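Local structure of alpha-1,2-mannosyltransferase (Ktr4), putative (Neosartorya fumigata, 7BOP) at residues R192-V197 against Y341-Y346; F199-D204 against P353-C358; S281-G286 against H334-I339. The protein belongs to the GT-A clan of glycosyltransferases, as a putative fungal mannosyltransferase, and holds GDP and a manganese ion. One frame throughout, in Å; residues are numbered along the deposited sequence.

Interaction 1 of 3, residues R192-V197 against Y341-Y346; sequences RVEPKV and YNHIPY. With MN (manganese (II) ion), chain G; GDP (guanosine-5'-diphosphate), chain H.
Glu194 and His343 meet through the manganese ion, each giving it one atom, in the metal and nucleotide site of this GT-A enzyme. Ahead of them, Arg192 reaches forward along the chain with NH2 to Glu194 OE1 (3.1 Å), a salt bridge that leaves the other carboxylate oxygen to the metal. Glu194 OE2 binds manganese at 2.0 Å and His343 NE2 at 2.1 Å; GDP O2A, GDP O2B and two waters complete six ligands. With CG anti to the backbone N (chi1 -178°), His343 swings NE2 to the metal, and its ND1 donates to the carbonyl O of the next residue, Ile344 (154°), which helps fix the ring's rotation. Pro195 sets CD against GDP O3'. Lys196 CE lies 3.6 Å from Ile344 CD1, and waters join Lys196 O to Ile344 N and to Asn342 OD1. Val197 wedges between two rings: CG1 lies 3.4 Å from Tyr341 OH and 3.6 Å from His343 CD2, and its CA comes 3.2 Å from Asn342 O, a bent CA-H...O contact. Tyr341 OH shares a water with Glu194 N and is hydrogen-bonded to Asn282. The loop runs from strand 189-192 to strand 198-199, with helix 80-98 against Val193 and Lys196 and strand 218-224 against Tyr341.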
# COMPACT_ATOMS: atom_id res chain seq x y z
N ARG A 192 -2.83 6.66 0.38
CA ARG A 192 -1.67 6.76 -0.48
C ARG A 192 -2.06 6.54 -1.94
O ARG A 192 -2.74 5.56 -2.27
CB ARG A 192 -0.60 5.76 -0.06
CG ARG A 192 0.57 5.67 -1.04
CD ARG A 192 1.70 4.85 -0.45
NE ARG A 192 2.59 4.35 -1.49
CZ ARG A 192 3.51 3.40 -1.32
NH1 ARG A 192 3.69 2.84 -0.12
NH2 ARG A 192 4.25 3.02 -2.35
N VAL A 193 -1.59 7.43 -2.80
CA VAL A 193 -1.88 7.42 -4.22
C VAL A 193 -0.56 7.49 -4.99
O VAL A 193 0.35 8.23 -4.59
CB VAL A 193 -2.75 8.64 -4.60
CG1 VAL A 193 -3.14 8.60 -6.07
CG2 VAL A 193 -3.99 8.70 -3.71
N GLU A 194 -0.48 6.75 -6.09
CA GLU A 194 0.65 6.82 -7.01
C GLU A 194 0.20 7.34 -8.36
O GLU A 194 -0.95 7.14 -8.74
CB GLU A 194 1.27 5.44 -7.22
CG GLU A 194 2.06 4.93 -6.04
CD GLU A 194 3.06 3.83 -6.36
OE1 GLU A 194 3.58 3.33 -5.34
OE2 GLU A 194 3.35 3.46 -7.56
N PRO A 195 1.12 7.95 -9.12
CA PRO A 195 0.79 8.31 -10.50
C PRO A 195 0.58 7.08 -11.39
O PRO A 195 1.07 6.00 -11.08
CB PRO A 195 2.02 9.10 -10.96
CG PRO A 195 3.13 8.63 -10.09
CD PRO A 195 2.51 8.29 -8.77
N LYS A 196 -0.19 7.26 -12.46
CA LYS A 196 -0.45 6.25 -13.47
C LYS A 196 -1.32 5.09 -12.97
O LYS A 196 -1.23 3.98 -13.50
CB LYS A 196 0.86 5.72 -14.06
CG LYS A 196 0.75 5.28 -15.52
CD LYS A 196 2.11 4.85 -16.05
CE LYS A 196 1.99 4.06 -17.34
NZ LYS A 196 1.72 4.93 -18.52
N VAL A 197 -2.16 5.33 -11.98
CA VAL A 197 -3.12 4.32 -11.53
C VAL A 197 -4.51 4.73 -11.96
O VAL A 197 -4.77 5.92 -12.20
CB VAL A 197 -3.06 4.07 -10.00
CG1 VAL A 197 -1.65 3.72 -9.58
CG2 VAL A 197 -3.59 5.25 -9.21
N TYR A 341 -9.66 -0.69 -8.98
CA TYR A 341 -8.29 -0.18 -8.96
C TYR A 341 -7.38 -0.91 -9.94
O TYR A 341 -7.54 -2.11 -10.15
CB TYR A 341 -7.72 -0.29 -7.54
CG TYR A 341 -6.32 0.26 -7.38
CD1 TYR A 341 -6.10 1.64 -7.29
CD2 TYR A 341 -5.22 -0.58 -7.35
CE1 TYR A 341 -4.82 2.14 -7.15
CE2 TYR A 341 -3.94 -0.08 -7.22
CZ TYR A 341 -3.74 1.28 -7.11
OH TYR A 341 -2.46 1.77 -6.97
N ASN A 342 -6.45 -0.17 -10.53
CA ASN A 342 -5.40 -0.72 -11.39
C ASN A 342 -4.11 0.08 -11.24
O ASN A 342 -4.13 1.30 -11.39
CB ASN A 342 -5.87 -0.75 -12.86
CG ASN A 342 -4.72 -0.91 -13.87
OD1 ASN A 342 -4.54 -0.05 -14.73
ND2 ASN A 342 -3.97 -2.01 -13.78
N HIS A 343 -3.03 -0.62 -10.91
CA HIS A 343 -1.64 -0.17 -11.14
C HIS A 343 -1.09 -1.27 -12.03
O HIS A 343 -1.25 -2.45 -11.71
CB HIS A 343 -0.86 -0.08 -9.80
CG HIS A 343 0.57 0.43 -9.92
ND1 HIS A 343 1.58 -0.29 -10.52
CD2 HIS A 343 1.16 1.55 -9.42
CE1 HIS A 343 2.72 0.38 -10.44
NE2 HIS A 343 2.50 1.50 -9.76
N ILE A 344 -0.45 -0.91 -13.14
CA ILE A 344 0.01 -1.90 -14.13
C ILE A 344 0.84 -2.98 -13.40
O ILE A 344 1.67 -2.62 -12.59
CB ILE A 344 0.85 -1.23 -15.25
CG1 ILE A 344 -0.04 -0.33 -16.13
CG2 ILE A 344 1.55 -2.27 -16.14
CD1 ILE A 344 0.71 0.73 -16.90
N PRO A 345 0.62 -4.28 -13.63
CA PRO A 345 -0.33 -4.87 -14.56
C PRO A 345 -1.54 -5.53 -13.87
O PRO A 345 -2.17 -6.39 -14.48
CB PRO A 345 0.54 -5.94 -15.23
CG PRO A 345 1.35 -6.47 -14.08
CD PRO A 345 1.60 -5.29 -13.17
N TYR A 346 -1.86 -5.13 -12.64
CA TYR A 346 -2.87 -5.85 -11.85
C TYR A 346 -4.10 -5.02 -11.50
O TYR A 346 -4.07 -3.77 -11.53
CB TYR A 346 -2.26 -6.43 -10.56
CG TYR A 346 -1.08 -7.33 -10.81
CD1 TYR A 346 -1.21 -8.51 -11.55
CD2 TYR A 346 0.18 -7.00 -10.31
CE1 TYR A 346 -0.11 -9.32 -11.78
CE2 TYR A 346 1.28 -7.82 -10.52
CZ TYR A 346 1.13 -8.97 -11.26
OH TYR A 346 2.22 -9.76 -11.48
MN MN G . 4.16 2.73 -9.21
PB GDP H . 6.73 0.91 -8.56
O1B GDP H . 7.13 0.59 -9.97
O2B GDP H . 5.26 1.35 -8.41
O3B GDP H . 7.17 -0.09 -7.51
O3A GDP H . 7.65 2.21 -8.26
PA GDP H . 7.29 3.75 -8.65
O1A GDP H . 8.35 4.30 -9.58
O2A GDP H . 5.79 3.82 -9.02
O5' GDP H . 7.58 4.39 -7.21
C5' GDP H . 6.67 4.21 -6.12
C4' GDP H . 6.13 5.57 -5.67
O4' GDP H . 7.21 6.36 -5.17
C3' GDP H . 5.51 6.40 -6.77
O3' GDP H . 4.48 7.21 -6.18
C2' GDP H . 6.65 7.24 -7.31
O2' GDP H . 6.20 8.48 -7.86
C1' GDP H . 7.49 7.45 -6.05
N9 GDP H . 8.96 7.53 -6.20
C8 GDP H . 9.85 6.55 -6.50
N7 GDP H . 11.12 7.03 -6.47
C5 GDP H . 11.05 8.33 -6.14
C6 GDP H . 12.01 9.44 -5.93
O6 GDP H . 13.22 9.23 -6.08
N1 GDP H . 11.53 10.66 -5.58
C2 GDP H . 10.20 10.89 -5.41
N2 GDP H . 9.76 12.12 -5.07
N3 GDP H . 9.28 9.91 -5.60
C4 GDP H . 9.64 8.65 -5.95
O HOH W 1 -2.30 4.40 -5.95
O HOH W 2 3.34 4.60 -10.42
O HOH W 3 0.22 1.74 -13.45
O HOH W 4 -2.83 2.31 -15.14
O HOH W 5 4.98 2.24 -11.35

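Interaction 2 of 3, residues F199-D204 against P353-C358; sequences FFCNVD and PKCSKC
Cys201 and Cys355 form a non-hydrogen-bonded antiparallel pair, one bridge long, cross-linked by a disulfide that joins two loops. The covalent link is SG to SG, with a chi3 of 103°; both sulfurs stand anti to their own carbonyl carbons, which lets them meet across backbones whose CA atoms are only 3.9 Å apart. Two backbone hydrogen bonds flank it: Ser356 N to Phe200 O and Asn202 N to Lys354 O, both 3.0 Å. The same two carbonyls receive CA-H contacts from Cys355 and Cys201, so each oxygen takes one N-H bond and a weaker CA-H contact. Charge pairing closes one end. The extended Lys354 chain runs past Asn202 O and brings NZ to Asp204 OD2 at 2.9 Å, on the anti side of the carboxylate, and a water bridges NZ to Asp204 N. The second carboxylate oxygen, OD1, pairs with Lys97. At the other end Cys358, itself disulfide-bonded to Cys349, lies against the Phe200 ring through a sulfur-aromatic and a CH-pi contact. Its SG is oblique to the ring, 4.1 Å from the centroid, whereas Cys358 CB sits squarely over the face, 3.6 Å from the centroid and 10° off the normal.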
# COMPACT_ATOMS: atom_id res chain seq x y z
N PHE A 199 -8.81 4.43 -11.14
CA PHE A 199 -9.95 4.09 -10.28
C PHE A 199 -11.18 3.97 -11.17
O PHE A 199 -11.46 4.86 -11.97
CB PHE A 199 -10.17 5.14 -9.20
CG PHE A 199 -9.03 5.26 -8.24
CD1 PHE A 199 -8.96 4.43 -7.12
CD2 PHE A 199 -8.01 6.17 -8.47
CE1 PHE A 199 -7.89 4.52 -6.24
CE2 PHE A 199 -6.94 6.27 -7.58
CZ PHE A 199 -6.89 5.45 -6.46
N PHE A 200 -11.90 2.86 -11.02
CA PHE A 200 -12.96 2.47 -11.94
C PHE A 200 -14.38 2.65 -11.42
O PHE A 200 -15.30 2.62 -12.23
CB PHE A 200 -12.80 1.01 -12.35
CG PHE A 200 -11.49 0.70 -13.04
CD1 PHE A 200 -11.20 1.25 -14.28
CD2 PHE A 200 -10.56 -0.16 -12.45
CE1 PHE A 200 -10.00 0.95 -14.92
CE2 PHE A 200 -9.37 -0.47 -13.09
CZ PHE A 200 -9.09 0.09 -14.33
N CYS A 201 -14.57 2.80 -10.10
CA CYS A 201 -15.90 2.71 -9.48
C CYS A 201 -16.23 3.91 -8.63
O CYS A 201 -15.40 4.35 -7.84
CB CYS A 201 -16.02 1.47 -8.57
SG CYS A 201 -15.47 -0.05 -9.36
N ASN A 202 -17.44 4.43 -8.78
CA ASN A 202 -17.94 5.46 -7.88
C ASN A 202 -18.03 4.88 -6.48
O ASN A 202 -18.51 3.76 -6.30
CB ASN A 202 -19.30 5.99 -8.33
CG ASN A 202 -19.21 6.81 -9.59
OD1 ASN A 202 -18.19 7.44 -9.86
ND2 ASN A 202 -20.25 6.80 -10.39
N VAL A 203 -17.53 5.63 -5.52
CA VAL A 203 -17.62 5.26 -4.11
C VAL A 203 -18.40 6.39 -3.43
O VAL A 203 -18.00 7.55 -3.50
CB VAL A 203 -16.21 5.08 -3.53
CG1 VAL A 203 -16.26 4.81 -2.02
CG2 VAL A 203 -15.52 3.92 -4.23
N ASP A 204 -19.51 6.03 -2.79
CA ASP A 204 -20.49 7.00 -2.30
C ASP A 204 -20.55 7.12 -0.78
O ASP A 204 -21.55 7.55 -0.24
CB ASP A 204 -21.86 6.65 -2.88
CG ASP A 204 -21.92 6.86 -4.38
OD1 ASP A 204 -21.40 7.89 -4.83
OD2 ASP A 204 -22.46 6.01 -5.09
N PRO A 353 -22.58 -2.11 -10.63
CA PRO A 353 -22.98 -1.08 -11.59
C PRO A 353 -22.35 0.30 -11.34
O PRO A 353 -22.47 1.18 -12.18
CB PRO A 353 -24.50 -1.03 -11.44
CG PRO A 353 -24.77 -1.49 -10.06
CD PRO A 353 -23.68 -2.45 -9.70
N LYS A 354 -21.68 0.49 -10.21
CA LYS A 354 -20.91 1.73 -9.99
C LYS A 354 -19.59 1.80 -10.76
O LYS A 354 -18.95 2.86 -10.77
CB LYS A 354 -20.66 1.92 -8.50
CG LYS A 354 -21.97 2.10 -7.74
CD LYS A 354 -21.75 2.28 -6.25
CE LYS A 354 -23.09 2.43 -5.55
NZ LYS A 354 -22.94 3.22 -4.31
N CYS A 355 -19.17 0.69 -11.38
CA CYS A 355 -17.89 0.60 -12.05
C CYS A 355 -18.06 0.69 -13.55
O CYS A 355 -19.10 0.35 -14.08
CB CYS A 355 -17.23 -0.73 -11.72
SG CYS A 355 -17.16 -1.03 -9.95
N SER A 356 -17.02 1.13 -14.23
CA SER A 356 -16.93 0.98 -15.68
C SER A 356 -15.47 0.86 -16.11
O SER A 356 -14.57 1.20 -15.34
CB SER A 356 -17.61 2.17 -16.37
OG SER A 356 -16.95 3.36 -16.03
N LYS A 357 -15.26 0.35 -17.32
CA LYS A 357 -13.95 0.24 -17.98
C LYS A 357 -12.96 -0.75 -17.36
O LYS A 357 -11.76 -0.66 -17.61
CB LYS A 357 -13.29 1.62 -18.11
CG LYS A 357 -14.13 2.63 -18.89
CD LYS A 357 -13.37 3.92 -19.15
CE LYS A 357 -13.98 4.71 -20.31
NZ LYS A 357 -13.20 5.95 -20.61
N CYS A 358 -13.44 -1.68 -16.54
CA CYS A 358 -12.62 -2.81 -16.11
C CYS A 358 -13.45 -4.08 -16.18
O CYS A 358 -14.68 -4.04 -16.10
CB CYS A 358 -12.02 -2.58 -14.70
SG CYS A 358 -13.17 -2.55 -13.28
O HOH W 6 -20.40 3.35 -2.65

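Interaction 3 of 3, residues S281-G286 against H334-I339; sequences SNFEIG and HWFRDI
Ile285 pushes its CD1 methyl onto one face of the Phe336 ring, while the tip of Phe283 comes up beside it to meet Ile339. The methyl is the main bump: it stands 4.2 Å from the Phe336 centroid, 24° off the normal and displaced toward the rim, with Phe336 CE2 the nearest atom at 3.8 Å. His334 CD2 covers the opposite face, so Phe336 lies between an isoleucine methyl and the edge of an imidazole. Phe283, with CG anti to the backbone N (chi1 171°), presents its ring edge: CZ meets Ile339 CD1 at 3.9 Å and Phe336 CD2 at 4.4 Å, and CE2 meets Ile339 CG2 at 4.1 Å. Phe283 and Ile339 cross at about a right angle. Ile285 and Ile339 approach tip to tip, CD1 to CD1 at 4.1 Å, closing the group of four alongside the two rings. The backbones stay well apart, 9.2 Å between Ile285 CA and Phe336 CA. Phe336 centres an inverse gamma turn and begins a type I turn ending at Ile339, which carries Phe336 and Ile339 to the same cluster. Met211 of helix 207-213 touches Ile285 and Phe336. Strands 284-287 and 333-335 both pair with strand 218-224, and this buried hydrophobic cluster joins their ends on the mixed sheet of a GT-A fold.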
# COMPACT_ATOMS: atom_id res chain seq x y z
N SER A 281 1.15 -2.05 -1.84
CA SER A 281 1.15 -0.76 -1.14
C SER A 281 1.05 0.50 -1.99
O SER A 281 0.91 1.59 -1.43
CB SER A 281 2.40 -0.67 -0.27
OG SER A 281 3.55 -0.57 -1.08
N ASN A 282 1.16 0.40 -3.31
CA ASN A 282 0.86 1.58 -4.16
C ASN A 282 -0.53 2.17 -3.86
O ASN A 282 -0.73 3.37 -3.99
CB ASN A 282 1.05 1.29 -5.65
CG ASN A 282 0.35 0.03 -6.10
OD1 ASN A 282 -0.87 -0.05 -6.16
ND2 ASN A 282 1.15 -0.97 -6.44
N PHE A 283 -1.46 1.30 -3.45
CA PHE A 283 -2.73 1.70 -2.83
C PHE A 283 -2.67 1.36 -1.35
O PHE A 283 -2.36 0.21 -0.99
CB PHE A 283 -3.91 0.92 -3.44
CG PHE A 283 -5.23 1.11 -2.72
CD1 PHE A 283 -5.53 0.39 -1.56
CD2 PHE A 283 -6.16 2.04 -3.18
CE1 PHE A 283 -6.72 0.58 -0.89
CE2 PHE A 283 -7.36 2.23 -2.50
CZ PHE A 283 -7.64 1.50 -1.36
N GLU A 284 -3.00 2.33 -0.49
CA GLU A 284 -3.17 2.10 0.95
C GLU A 284 -4.13 3.12 1.50
O GLU A 284 -4.05 4.30 1.13
CB GLU A 284 -1.86 2.26 1.73
CG GLU A 284 -0.78 1.25 1.41
CD GLU A 284 0.38 1.27 2.39
OE1 GLU A 284 0.95 0.17 2.63
OE2 GLU A 284 0.72 2.35 2.94
N ILE A 285 -5.03 2.67 2.37
CA ILE A 285 -5.76 3.57 3.26
C ILE A 285 -5.42 3.10 4.66
O ILE A 285 -5.70 1.95 5.02
CB ILE A 285 -7.27 3.54 3.00
CG1 ILE A 285 -7.57 4.03 1.58
CG2 ILE A 285 -7.99 4.40 4.04
CD1 ILE A 285 -9.01 3.86 1.12
N GLY A 286 -4.78 3.95 5.46
CA GLY A 286 -4.22 3.50 6.73
C GLY A 286 -4.32 4.46 7.89
O GLY A 286 -4.51 5.66 7.70
N HIS A 334 -8.81 -4.40 6.28
CA HIS A 334 -10.00 -4.49 5.43
C HIS A 334 -9.64 -4.56 3.95
O HIS A 334 -8.80 -3.81 3.47
CB HIS A 334 -10.91 -3.27 5.70
CG HIS A 334 -12.09 -3.17 4.78
ND1 HIS A 334 -13.11 -4.09 4.77
CD2 HIS A 334 -12.42 -2.24 3.86
CE1 HIS A 334 -14.02 -3.73 3.88
NE2 HIS A 334 -13.61 -2.61 3.31
N TRP A 335 -10.27 -5.49 3.25
CA TRP A 335 -10.18 -5.54 1.78
C TRP A 335 -11.23 -4.60 1.19
O TRP A 335 -12.43 -4.86 1.28
CB TRP A 335 -10.43 -6.96 1.28
CG TRP A 335 -10.38 -7.11 -0.21
CD1 TRP A 335 -9.56 -6.46 -1.08
CD2 TRP A 335 -11.15 -8.02 -1.00
NE1 TRP A 335 -9.79 -6.88 -2.36
CE2 TRP A 335 -10.76 -7.84 -2.34
CE3 TRP A 335 -12.15 -8.96 -0.70
CZ2 TRP A 335 -11.33 -8.56 -3.39
CZ3 TRP A 335 -12.72 -9.68 -1.74
CH2 TRP A 335 -12.31 -9.47 -3.07
N PHE A 336 -10.78 -3.52 0.57
CA PHE A 336 -11.66 -2.56 -0.11
C PHE A 336 -12.02 -3.12 -1.48
O PHE A 336 -11.64 -2.59 -2.51
CB PHE A 336 -10.99 -1.18 -0.24
CG PHE A 336 -11.19 -0.30 0.94
CD1 PHE A 336 -12.42 0.30 1.17
CD2 PHE A 336 -10.16 -0.07 1.84
CE1 PHE A 336 -12.61 1.13 2.28
CE2 PHE A 336 -10.35 0.75 2.94
CZ PHE A 336 -11.57 1.35 3.16
N ARG A 337 -12.81 -4.19 -1.47
CA ARG A 337 -13.21 -4.87 -2.69
C ARG A 337 -14.01 -3.97 -3.62
O ARG A 337 -13.95 -4.14 -4.83
CB ARG A 337 -14.02 -6.14 -2.37
CG ARG A 337 -15.37 -5.91 -1.70
CD ARG A 337 -15.65 -7.01 -0.68
NE ARG A 337 -16.18 -8.19 -1.29
CZ ARG A 337 -16.18 -9.42 -0.77
NH1 ARG A 337 -15.64 -9.73 0.42
NH2 ARG A 337 -16.73 -10.37 -1.49
N ASP A 338 -14.73 -3.00 -3.05
CA ASP A 338 -15.56 -2.07 -3.81
C ASP A 338 -14.83 -0.89 -4.45
O ASP A 338 -15.45 -0.12 -5.19
CB ASP A 338 -16.72 -1.54 -2.93
CG ASP A 338 -16.25 -0.89 -1.63
OD1 ASP A 338 -15.25 -1.36 -1.03
OD2 ASP A 338 -16.89 0.08 -1.18
N ILE A 339 -13.53 -0.73 -4.17
CA ILE A 339 -12.72 0.29 -4.85
C ILE A 339 -12.04 -0.36 -6.05
O ILE A 339 -11.05 -1.08 -5.90
CB ILE A 339 -11.69 0.95 -3.92
CG1 ILE A 339 -12.41 1.61 -2.74
CG2 ILE A 339 -10.87 1.98 -4.69
CD1 ILE A 339 -11.49 2.23 -1.70

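Interaction 1 holds the manganese and GDP, and the other two both touch it. Interaction 3, centred about 11 Å away, meets it through the hydrogen bond of Tyr341 OH with Asn282 OD1 and through Arg192 N, 2.8 Å from Glu284 O; the side chain of Phe283 comes about 10 Å from the manganese. Interaction 2, about 15 Å between centres from interaction 1, touches it through Phe200 CE2, 3.5 Å from Asn342 CB, and through Phe199 CE1, 3.6 Å from Tyr341 CD1. Interactions 2 and 3 meet where Phe199 CD1 lies 3.9 Å from Ile339 CG2. Apolar packing around Tyr341 and Phe199 therefore connects the disulfide-linked loops to strand 341-343, whose His343 binds the metal.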